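Local coordinates for putative major capsid protein (Cafeteriavirus-dependent mavirus, PDB 6G44) that probably builds the capsid shell of the virophage as a major capsid protein of double jelly-roll fold, at residues P73-K84 against S195-L206; F236-I244 against F257-I266. All blocks are in the same frame, centred on the assembly; numbering follows the deposited sequence. Where two conformers were deposited one is given.

Contact 1: P73-K84 against S195-L206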
loop_
_atom_site.group_PDB
_atom_site.type_symbol
_atom_site.label_atom_id
_atom_site.label_comp_id
_atom_site.label_asym_id
_atom_site.label_seq_id
_atom_site.Cartn_x
_atom_site.Cartn_y
_atom_site.Cartn_z
ATOM N N PRO C 73 25.790 -0.333 6.118
ATOM C CA PRO C 73 26.330 -1.664 6.089
ATOM C C PRO C 73 25.373 -2.708 6.680
ATOM O O PRO C 73 24.548 -2.393 7.557
ATOM C CB PRO C 73 27.605 -1.557 6.940
ATOM C CG PRO C 73 27.389 -0.393 7.829
ATOM C CD PRO C 73 26.566 0.568 6.987
ATOM N N ARG C 74 25.474 -3.924 6.194
ATOM C CA ARG C 74 24.593 -4.998 6.581
ATOM C C ARG C 74 25.381 -6.146 7.187
ATOM O O ARG C 74 26.585 -6.292 6.937
ATOM C CB ARG C 74 23.782 -5.530 5.375
ATOM C CG ARG C 74 23.026 -4.441 4.625
ATOM C CD ARG C 74 22.223 -4.983 3.460
ATOM N NE ARG C 74 20.996 -5.673 3.858
ATOM C CZ ARG C 74 19.834 -5.075 4.101
ATOM N NH1 ARG C 74 18.803 -5.822 4.432
ATOM N NH2 ARG C 74 19.708 -3.762 4.036
ATOM N N LEU C 75 24.703 -6.968 7.950
ATOM C CA LEU C 75 25.258 -8.204 8.459
ATOM C C LEU C 75 24.533 -9.387 7.846
ATOM O O LEU C 75 23.290 -9.446 7.865
ATOM C CB LEU C 75 25.124 -8.239 9.984
ATOM C CG LEU C 75 25.860 -7.142 10.738
ATOM C CD1 LEU C 75 25.476 -7.079 12.212
ATOM C CD2 LEU C 75 27.378 -7.314 10.616
ATOM N N ARG C 76 25.294 -10.349 7.319
ATOM C CA ARG C 76 24.766 -11.586 6.772
ATOM C C ARG C 76 25.092 -12.681 7.774
ATOM O O ARG C 76 26.279 -12.942 8.020
ATOM C CB ARG C 76 25.345 -11.914 5.385
ATOM C CG ARG C 76 24.854 -13.239 4.795
ATOM C CD ARG C 76 25.796 -13.705 3.682
ATOM N NE ARG C 76 25.312 -14.880 2.958
ATOM C CZ ARG C 76 25.532 -16.160 3.282
ATOM N NH1 ARG C 76 26.209 -16.508 4.384
ATOM N NH2 ARG C 76 25.030 -17.116 2.492
ATOM N N VAL C 77 24.065 -13.285 8.346
ATOM C CA VAL C 77 24.238 -14.398 9.292
ATOM C C VAL C 77 23.717 -15.654 8.677
ATOM O O VAL C 77 22.712 -15.639 7.951
ATOM C CB VAL C 77 23.599 -14.165 10.659
ATOM C CG1 VAL C 77 24.235 -12.983 11.375
ATOM C CG2 VAL C 77 22.086 -14.046 10.561
ATOM N N SER C 78 24.403 -16.763 8.946
ATOM C CA SER C 78 23.927 -18.063 8.565
ATOM C C SER C 78 24.130 -19.016 9.726
ATOM O O SER C 78 25.103 -18.889 10.466
ATOM C CB SER C 78 24.596 -18.572 7.298
ATOM O OG SER C 78 25.955 -18.775 7.491
ATOM N N PHE C 79 23.185 -19.920 9.909
ATOM C CA PHE C 79 23.290 -20.893 10.987
ATOM C C PHE C 79 22.290 -21.992 10.771
ATOM O O PHE C 79 21.388 -21.886 9.922
ATOM C CB PHE C 79 23.033 -20.219 12.333
ATOM C CG PHE C 79 21.693 -19.505 12.409
ATOM C CD1 PHE C 79 20.545 -20.183 12.803
ATOM C CD2 PHE C 79 21.587 -18.168 12.029
ATOM C CE1 PHE C 79 19.313 -19.528 12.856
ATOM C CE2 PHE C 79 20.360 -17.508 12.073
ATOM C CZ PHE C 79 19.234 -18.198 12.483
ATOM N N THR C 80 22.430 -23.046 11.568
ATOM C CA THR C 80 21.467 -24.122 11.632
ATOM C C THR C 80 20.823 -24.096 13.010
ATOM O O THR C 80 21.520 -23.987 14.009
ATOM C CB THR C 80 22.134 -25.496 11.380
ATOM O OG1 THR C 80 22.710 -25.512 10.071
ATOM C CG2 THR C 80 21.138 -26.630 11.521
ATOM N N ALA C 81 19.493 -24.129 13.064
ATOM C CA ALA C 81 18.731 -24.255 14.301
ATOM C C ALA C 81 18.139 -25.640 14.387
ATOM O O ALA C 81 17.477 -26.090 13.447
ATOM C CB ALA C 81 17.619 -23.221 14.345
ATOM N N GLU C 82 18.360 -26.305 15.528
ATOM C CA GLU C 82 17.703 -27.572 15.822
ATOM C C GLU C 82 16.646 -27.335 16.877
ATOM O O GLU C 82 16.958 -26.860 17.955
ATOM C CB GLU C 82 18.702 -28.626 16.328
ATOM C CG GLU C 82 18.025 -29.975 16.567
ATOM C CD GLU C 82 18.983 -31.101 16.937
ATOM O OE1 GLU C 82 18.521 -32.254 16.951
ATOM O OE2 GLU C 82 20.158 -30.846 17.232
ATOM N N ILE C 83 15.393 -27.641 16.540
ATOM C CA ILE C 83 14.263 -27.446 17.441
ATOM C C ILE C 83 13.812 -28.813 17.926
ATOM O O ILE C 83 13.452 -29.669 17.112
ATOM C CB ILE C 83 13.064 -26.756 16.732
ATOM C CG1 ILE C 83 13.533 -25.431 16.130
ATOM C CG2 ILE C 83 11.918 -26.627 17.711
ATOM C CD1 ILE C 83 12.534 -24.797 15.178
ATOM N N LYS C 84 13.841 -28.983 19.251
ATOM C CA LYS C 84 13.473 -30.255 19.888
ATOM C C LYS C 84 12.206 -30.126 20.715
ATOM O O LYS C 84 11.779 -29.017 21.067
ATOM C CB LYS C 84 14.613 -30.737 20.793
ATOM C CG LYS C 84 15.939 -30.896 20.075
ATOM C CD LYS C 84 17.039 -31.302 21.055
ATOM C CE LYS C 84 18.414 -30.968 20.521
ATOM N NZ LYS C 84 19.441 -30.860 21.608
ATOM N N SER C 195 12.053 -33.619 16.374
ATOM C CA SER C 195 12.924 -32.472 16.178
ATOM C C SER C 195 13.064 -32.157 14.704
ATOM O O SER C 195 12.806 -32.998 13.847
ATOM C CB SER C 195 14.284 -32.720 16.798
ATOM O OG SER C 195 14.927 -33.835 16.193
ATOM N N VAL C 196 13.494 -30.926 14.415
ATOM C CA VAL C 196 13.748 -30.504 13.049
ATOM C C VAL C 196 15.017 -29.647 13.024
ATOM O O VAL C 196 15.298 -28.953 13.992
ATOM C CB VAL C 196 12.505 -29.766 12.476
ATOM C CG1 VAL C 196 12.279 -28.420 13.146
ATOM C CG2 VAL C 196 12.594 -29.599 10.969
ATOM N N LYS C 197 15.769 -29.730 11.924
ATOM C CA LYS C 197 16.918 -28.854 11.711
ATOM C C LYS C 197 16.618 -27.990 10.497
ATOM O O LYS C 197 16.228 -28.503 9.461
ATOM C CB LYS C 197 18.221 -29.635 11.498
ATOM C CG LYS C 197 18.819 -30.166 12.779
ATOM C CD LYS C 197 20.108 -30.935 12.501
ATOM C CE LYS C 197 20.750 -31.420 13.789
ATOM N NZ LYS C 197 22.102 -31.982 13.485
ATOM N N ILE C 198 16.830 -26.694 10.660
ATOM C CA ILE C 198 16.596 -25.713 9.587
ATOM C C ILE C 198 17.832 -24.812 9.455
ATOM O O ILE C 198 18.292 -24.219 10.443
ATOM C CB ILE C 198 15.347 -24.837 9.864
ATOM C CG1 ILE C 198 14.157 -25.728 10.177
ATOM C CG2 ILE C 198 15.065 -23.919 8.662
ATOM C CD1 ILE C 198 12.919 -25.005 10.633
ATOM N N ASP C 199 18.343 -24.696 8.241
ATOM C CA ASP C 199 19.389 -23.744 7.905
ATOM C C ASP C 199 18.711 -22.419 7.552
ATOM O O ASP C 199 17.693 -22.403 6.838
ATOM C CB ASP C 199 20.204 -24.195 6.694
ATOM C CG ASP C 199 20.808 -25.582 6.858
ATOM O OD1 ASP C 199 21.009 -26.031 8.016
ATOM O OD2 ASP C 199 21.067 -26.223 5.815
ATOM N N PHE C 200 19.264 -21.334 8.046
ATOM C CA PHE C 200 18.795 -19.958 7.753
ATOM C C PHE C 200 19.947 -19.096 7.247
ATOM O O PHE C 200 21.099 -19.252 7.686
ATOM C CB PHE C 200 18.282 -19.280 9.015
ATOM C CG PHE C 200 17.024 -19.863 9.590
ATOM C CD1 PHE C 200 15.794 -19.381 9.204
ATOM C CD2 PHE C 200 17.069 -20.862 10.555
ATOM C CE1 PHE C 200 14.650 -19.872 9.751
ATOM C CE2 PHE C 200 15.914 -21.388 11.091
ATOM C CZ PHE C 200 14.687 -20.871 10.710
ATOM N N VAL C 201 19.634 -18.137 6.377
ATOM C CA VAL C 201 20.547 -17.064 5.984
ATOM C C VAL C 201 19.738 -15.772 6.043
ATOM O O VAL C 201 18.664 -15.703 5.413
ATOM C CB VAL C 201 21.120 -17.225 4.581
ATOM C CG1 VAL C 201 22.108 -16.127 4.284
ATOM C CG2 VAL C 201 21.804 -18.564 4.413
ATOM N N VAL C 202 20.223 -14.787 6.760
ATOM C CA VAL C 202 19.544 -13.460 6.873
ATOM C C VAL C 202 20.562 -12.361 6.641
ATOM O O VAL C 202 21.635 -12.375 7.279
ATOM C CB VAL C 202 18.907 -13.261 8.260
ATOM C CG1 VAL C 202 18.340 -11.852 8.426
ATOM C CG2 VAL C 202 17.845 -14.321 8.491
ATOM N N ASP C 203 20.227 -11.390 5.784
ATOM C CA ASP C 203 21.081 -10.224 5.456
ATOM C C ASP C 203 20.278 -8.990 5.896
ATOM O O ASP C 203 19.310 -8.621 5.209
ATOM C CB ASP C 203 21.376 -10.225 3.942
ATOM C CG ASP C 203 22.275 -9.091 3.468
ATOM O OD1 ASP C 203 22.349 -8.051 4.135
ATOM O OD2 ASP C 203 22.907 -9.236 2.365
ATOM N N GLU C 204 20.675 -8.365 6.994
ATOM C CA GLU C 204 19.913 -7.289 7.659
ATOM C C GLU C 204 20.824 -6.073 7.911
ATOM O O GLU C 204 21.992 -6.226 8.298
ATOM C CB GLU C 204 19.353 -7.841 8.978
ATOM C CG GLU C 204 18.523 -6.875 9.808
ATOM C CD GLU C 204 17.741 -7.559 10.920
ATOM O OE1 GLU C 204 17.194 -8.662 10.673
ATOM O OE2 GLU C 204 17.680 -6.987 12.041
ATOM N N ALA C 205 20.333 -4.857 7.659
ATOM C CA ALA C 205 21.082 -3.649 7.942
ATOM C C ALA C 205 21.372 -3.543 9.437
ATOM O O ALA C 205 20.472 -3.789 10.262
ATOM C CB ALA C 205 20.309 -2.426 7.474
ATOM N N LEU C 206 22.602 -3.175 9.796
ATOM C CA LEU C 206 22.925 -2.917 11.199
ATOM C C LEU C 206 22.351 -1.586 11.656
ATOM O O LEU C 206 22.629 -0.567 11.015
ATOM C CB LEU C 206 24.442 -2.885 11.374
ATOM C CG LEU C 206 24.966 -2.604 12.782
ATOM C CD1 LEU C 206 24.460 -3.578 13.820
ATOM C CD2 LEU C 206 26.499 -2.612 12.752
HETATM O O HOH W 1 23.205 -0.038 8.295
HETATM O O HOH W 2 16.584 -32.894 14.290
HETATM O O HOH W 3 22.056 -33.299 16.148
#

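Contact 2: F236-I244 against F257-I266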
loop_
_atom_site.group_PDB
_atom_site.type_symbol
_atom_site.label_atom_id
_atom_site.label_comp_id
_atom_site.label_asym_id
_atom_site.label_seq_id
_atom_site.Cartn_x
_atom_site.Cartn_y
_atom_site.Cartn_z
ATOM N N PHE C 236 23.181 -14.100 19.214
ATOM C CA PHE C 236 22.441 -14.779 18.110
ATOM C C PHE C 236 21.995 -16.140 18.619
ATOM O O PHE C 236 22.460 -17.195 18.155
ATOM C CB PHE C 236 23.287 -14.885 16.863
ATOM C CG PHE C 236 23.707 -13.557 16.325
ATOM C CD1 PHE C 236 24.882 -12.924 16.725
ATOM C CD2 PHE C 236 22.896 -12.894 15.397
ATOM C CE1 PHE C 236 25.257 -11.708 16.216
ATOM C CE2 PHE C 236 23.281 -11.661 14.901
ATOM C CZ PHE C 236 24.449 -11.072 15.284
ATOM N N LYS C 237 21.077 -16.073 19.555
ATOM C CA LYS C 237 20.599 -17.238 20.271
ATOM C C LYS C 237 19.133 -17.417 19.997
ATOM O O LYS C 237 18.480 -16.499 19.520
ATOM C CB LYS C 237 20.862 -17.078 21.753
ATOM C CG LYS C 237 20.092 -16.003 22.464
ATOM C CD LYS C 237 20.708 -15.780 23.833
ATOM C CE LYS C 237 19.805 -14.915 24.677
ATOM N NZ LYS C 237 20.510 -14.486 25.914
ATOM N N PRO C 238 18.594 -18.605 20.276
ATOM C CA PRO C 238 17.243 -18.925 19.852
ATOM C C PRO C 238 16.179 -17.943 20.342
ATOM O O PRO C 238 15.291 -17.566 19.553
ATOM C CB PRO C 238 17.046 -20.330 20.417
ATOM C CG PRO C 238 18.398 -20.912 20.379
ATOM C CD PRO C 238 19.252 -19.793 20.861
ATOM N N GLU C 239 16.243 -17.484 21.581
ATOM C CA GLU C 239 15.226 -16.550 22.074
ATOM C C GLU C 239 15.232 -15.210 21.338
ATOM O O GLU C 239 14.243 -14.503 21.335
ATOM C CB GLU C 239 15.416 -16.311 23.583
ATOM C CG GLU C 239 14.328 -15.487 24.219
ATOM C CD GLU C 239 14.233 -15.632 25.723
ATOM O OE1 GLU C 239 15.166 -16.198 26.345
ATOM O OE2 GLU C 239 13.219 -15.145 26.283
ATOM N N ASN C 240 16.367 -14.821 20.781
ATOM C CA ASN C 240 16.435 -13.599 20.000
ATOM C C ASN C 240 15.998 -13.748 18.563
ATOM O O ASN C 240 15.457 -12.789 18.001
ATOM C CB ASN C 240 17.814 -12.976 20.122
ATOM C CG ASN C 240 18.038 -12.388 21.499
ATOM O OD1 ASN C 240 17.090 -12.020 22.189
ATOM N ND2 ASN C 240 19.296 -12.285 21.901
ATOM N N MET C 241 16.166 -14.914 17.983
ATOM C CA MET C 241 15.977 -15.121 16.531
ATOM C C MET C 241 14.770 -15.950 16.132
ATOM O O MET C 241 14.189 -15.671 15.109
ATOM C CB MET C 241 17.220 -15.772 15.901
ATOM C CG MET C 241 18.473 -14.958 16.073
ATOM S SD MET C 241 19.838 -15.548 15.075
ATOM C CE MET C 241 20.062 -17.183 15.735
ATOM N N ILE C 242 14.464 -17.030 16.855
ATOM C CA ILE C 242 13.575 -18.068 16.408
ATOM C C ILE C 242 12.153 -17.869 16.917
ATOM O O ILE C 242 11.916 -17.643 18.089
ATOM C CB ILE C 242 14.121 -19.458 16.864
ATOM C CG1 ILE C 242 15.559 -19.657 16.340
ATOM C CG2 ILE C 242 13.195 -20.598 16.445
ATOM C CD1 ILE C 242 15.682 -19.802 14.830
ATOM N N GLY C 243 11.217 -17.930 15.982
ATOM C CA GLY C 243 9.800 -17.947 16.295
ATOM C C GLY C 243 9.103 -19.254 16.024
ATOM O O GLY C 243 9.316 -19.878 14.977
ATOM N N ILE C 244 8.268 -19.677 16.989
ATOM C CA ILE C 244 7.492 -20.918 16.903
ATOM C C ILE C 244 6.067 -20.576 17.297
ATOM O O ILE C 244 5.838 -20.021 18.362
ATOM C CB ILE C 244 8.060 -22.046 17.818
ATOM C CG1 ILE C 244 9.536 -22.313 17.478
ATOM C CG2 ILE C 244 7.227 -23.294 17.629
ATOM C CD1 ILE C 244 10.250 -23.237 18.444
ATOM N N PHE C 257 9.898 -25.716 23.902
ATOM C CA PHE C 257 10.835 -26.257 22.941
ATOM C C PHE C 257 12.242 -25.987 23.410
ATOM O O PHE C 257 12.473 -25.050 24.137
ATOM C CB PHE C 257 10.559 -25.639 21.564
ATOM C CG PHE C 257 9.151 -25.856 21.126
ATOM C CD1 PHE C 257 8.757 -27.094 20.612
ATOM C CD2 PHE C 257 8.177 -24.876 21.318
ATOM C CE1 PHE C 257 7.443 -27.331 20.262
ATOM C CE2 PHE C 257 6.849 -25.128 20.983
ATOM C CZ PHE C 257 6.491 -26.350 20.457
ATOM N N GLU C 258 13.165 -26.849 23.004
ATOM C CA GLU C 258 14.590 -26.649 23.257
ATOM C C GLU C 258 15.224 -26.449 21.901
ATOM O O GLU C 258 15.043 -27.271 21.014
ATOM C CB GLU C 258 15.156 -27.902 23.923
ATOM C CG GLU C 258 16.650 -27.875 24.197
ATOM C CD GLU C 258 17.179 -29.164 24.820
ATOM O OE1 GLU C 258 16.396 -29.967 25.368
ATOM O OE2 GLU C 258 18.406 -29.371 24.754
ATOM N N VAL C 259 15.936 -25.335 21.737
ATOM C CA VAL C 259 16.486 -24.960 20.434
ATOM C C VAL C 259 17.959 -24.704 20.603
ATOM O O VAL C 259 18.374 -24.061 21.580
ATOM C CB VAL C 259 15.773 -23.706 19.876
ATOM C CG1 VAL C 259 16.342 -23.341 18.519
ATOM C CG2 VAL C 259 14.269 -23.945 19.808
ATOM N N ASP C 260 18.754 -25.225 19.672
ATOM C CA ASP C 260 20.218 -25.063 19.647
ATOM C C ASP C 260 20.669 -24.455 18.325
ATOM O O ASP C 260 20.204 -24.918 17.302
ATOM C CB ASP C 260 20.874 -26.441 19.777
ATOM C CG ASP C 260 20.632 -27.081 21.131
ATOM O OD1 ASP C 260 20.753 -26.375 22.145
ATOM O OD2 ASP C 260 20.340 -28.286 21.172
ATOM N N ILE C 261 21.626 -23.532 18.363
ATOM C CA ILE C 261 22.253 -22.935 17.177
ATOM C C ILE C 261 23.628 -23.556 16.984
ATOM O O ILE C 261 24.419 -23.650 17.945
ATOM C CB ILE C 261 22.404 -21.414 17.350
ATOM C CG1 ILE C 261 21.044 -20.758 17.691
ATOM C CG2 ILE C 261 23.069 -20.740 16.141
ATOM C CD1 ILE C 261 19.974 -20.858 16.607
ATOM N N THR C 262 23.890 -23.976 15.761
ATOM C CA THR C 262 25.201 -24.492 15.372
ATOM C C THR C 262 25.609 -23.920 14.036
ATOM O O THR C 262 24.775 -23.423 13.263
ATOM C CB THR C 262 25.215 -26.035 15.315
ATOM O OG1 THR C 262 24.304 -26.523 14.315
ATOM C CG2 THR C 262 24.885 -26.633 16.681
ATOM N N GLY C 263 26.892 -24.014 13.730
ATOM C CA GLY C 263 27.411 -23.606 12.448
ATOM C C GLY C 263 27.268 -22.116 12.184
ATOM O O GLY C 263 27.252 -21.710 11.022
ATOM N N PHE C 264 27.177 -21.324 13.236
ATOM C CA PHE C 264 26.997 -19.857 13.086
ATOM C C PHE C 264 28.151 -19.196 12.338
ATOM O O PHE C 264 29.325 -19.428 12.641
ATOM C CB PHE C 264 26.771 -19.202 14.429
ATOM C CG PHE C 264 26.496 -17.735 14.344
ATOM C CD1 PHE C 264 25.206 -17.299 14.122
ATOM C CD2 PHE C 264 27.495 -16.813 14.473
ATOM C CE1 PHE C 264 24.936 -15.936 14.043
ATOM C CE2 PHE C 264 27.234 -15.450 14.393
ATOM C CZ PHE C 264 25.946 -15.020 14.150
ATOM N N LYS C 265 27.795 -18.402 11.320
ATOM C CA LYS C 265 28.731 -17.582 10.583
ATOM C C LYS C 265 28.136 -16.188 10.421
ATOM O O LYS C 265 26.908 -16.034 10.392
ATOM C CB LYS C 265 28.996 -18.166 9.207
ATOM C CG LYS C 265 29.649 -19.544 9.232
ATOM C CD LYS C 265 31.073 -19.475 9.739
ATOM C CE LYS C 265 31.784 -20.828 9.700
ATOM N NZ LYS C 265 33.076 -20.741 10.463
ATOM N N ILE C 266 29.004 -15.193 10.349
ATOM C CA ILE C 266 28.596 -13.807 10.174
ATOM C C ILE C 266 29.629 -13.059 9.353
ATOM O O ILE C 266 30.843 -13.227 9.561
ATOM C CB ILE C 266 28.311 -13.124 11.525
ATOM C CG1 ILE C 266 27.691 -11.714 11.335
ATOM C CG2 ILE C 266 29.556 -13.083 12.401
ATOM C CD1 ILE C 266 27.264 -11.063 12.626
#

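Contact 1: P73-K84 against S195-L206
Strands 74-84 and 195-205 are antiparallel neighbours in a jelly-roll sheet of this double jelly-roll capsid protein, zipped by paired backbone hydrogen bonds from Leu75 with Glu204 to Ile83 with Val196. Alternation sorts the side chains: Val77, Phe79, Ala81 and Ile83 share one apolar face with Val196, Ile198, Phe200 and Val202, covered by strand 96-98 and helix 102-105, while Ser78, Thr80, Glu82, Lys197 and Asp199 bring polar groups to the other. On the apolar face CG of Phe79 stands between its backbone N and carbonyl carbon (chi1 56°), which carries the ring to Phe200. Phe200 CB sits over that ring, 4.1 Å from its centroid; the two ring planes differ by 28° but are slid apart and barely overlap. Small Ala81 leaves room for the edge of the Phe200 ring, with CB 4.1 Å from Phe200 CE2. On the polar face Thr80 OG1 donates to Asp199 OD1 at 2.7 Å from above the carboxylate plane, and His187 also bonds this oxygen. Arginine suits position 74 because its long chain, bent at chi3, can grip Asp203 side-on. Arg74 NE forms a salt bridge to Asp203 OD1 at 2.7 Å. Arg74 NH1 bonds the backbone Asp203 O at 2.9 Å. Ala205 N lies over the centre of the Arg74 guanidinium, 3.6 Å above its plane.

Contact 2: F236-I244 against F257-I266
Pro238 O accepts two backbone bonds, from Ile242 N at 2.9 Å and from Met241 N at 3.2 Å, and so holds together the short helix 238-241 whose apolar side meets the 257-266 segment. Proline fits this first turn, where it needs no N-H to give, and its ring becomes the contact surface: Pro238 CB lies 3.6 Å from Val259 CG1, while Pro238 CD meets Ile261 CG1. The bent end of Met241 brings its CE to 3.8 Å from Ile261 CD1. Val259 and Ile261, alternate residues of strand 258-273, both turn toward the helix, which lies against this jelly-roll strand. At Gly263 the chain turns a corner with phi 65°, a value glycine adopts easily, and Phe264 then faces Phe236. Extending from its strand with CG opposite the backbone N (chi1 -176°), Phe264 puts CZ over a face of the Phe236 ring, 3.4 Å above the plane and toward the rim; the ring planes are 34° apart. Ile266 CD1 touches Phe236 CZ at 3.9 Å. At the other end, beyond the helix, branched Ile244 sets CG2 over the face of the Phe257 ring, 4.3 Å from its centroid.

How the contacts relate
Strand 74-84 comes first; an excursion of 110 residues, including helices 102-105, 123-130 and 136-142, follows before 195-206 returns and contact 1 closes that long loop. The chain then runs through strand 222-235 into helix 238-241, and a 12-residue connection leads to 257-266, where contact 2 closes a much shorter loop. The two are in series, neither enclosing nor crossing the other, yet they meet in space because strand 258-273 pairs with strand 74-84 along the edge not used by 195-205. Lys84 N probably bonds Glu258 O at 2.7 Å and Lys84 NZ forms a salt bridge with Asp260 OD2, both joining the two strands, while Phe79 CZ packs on Met241 CE and so ties the sheet to the helix.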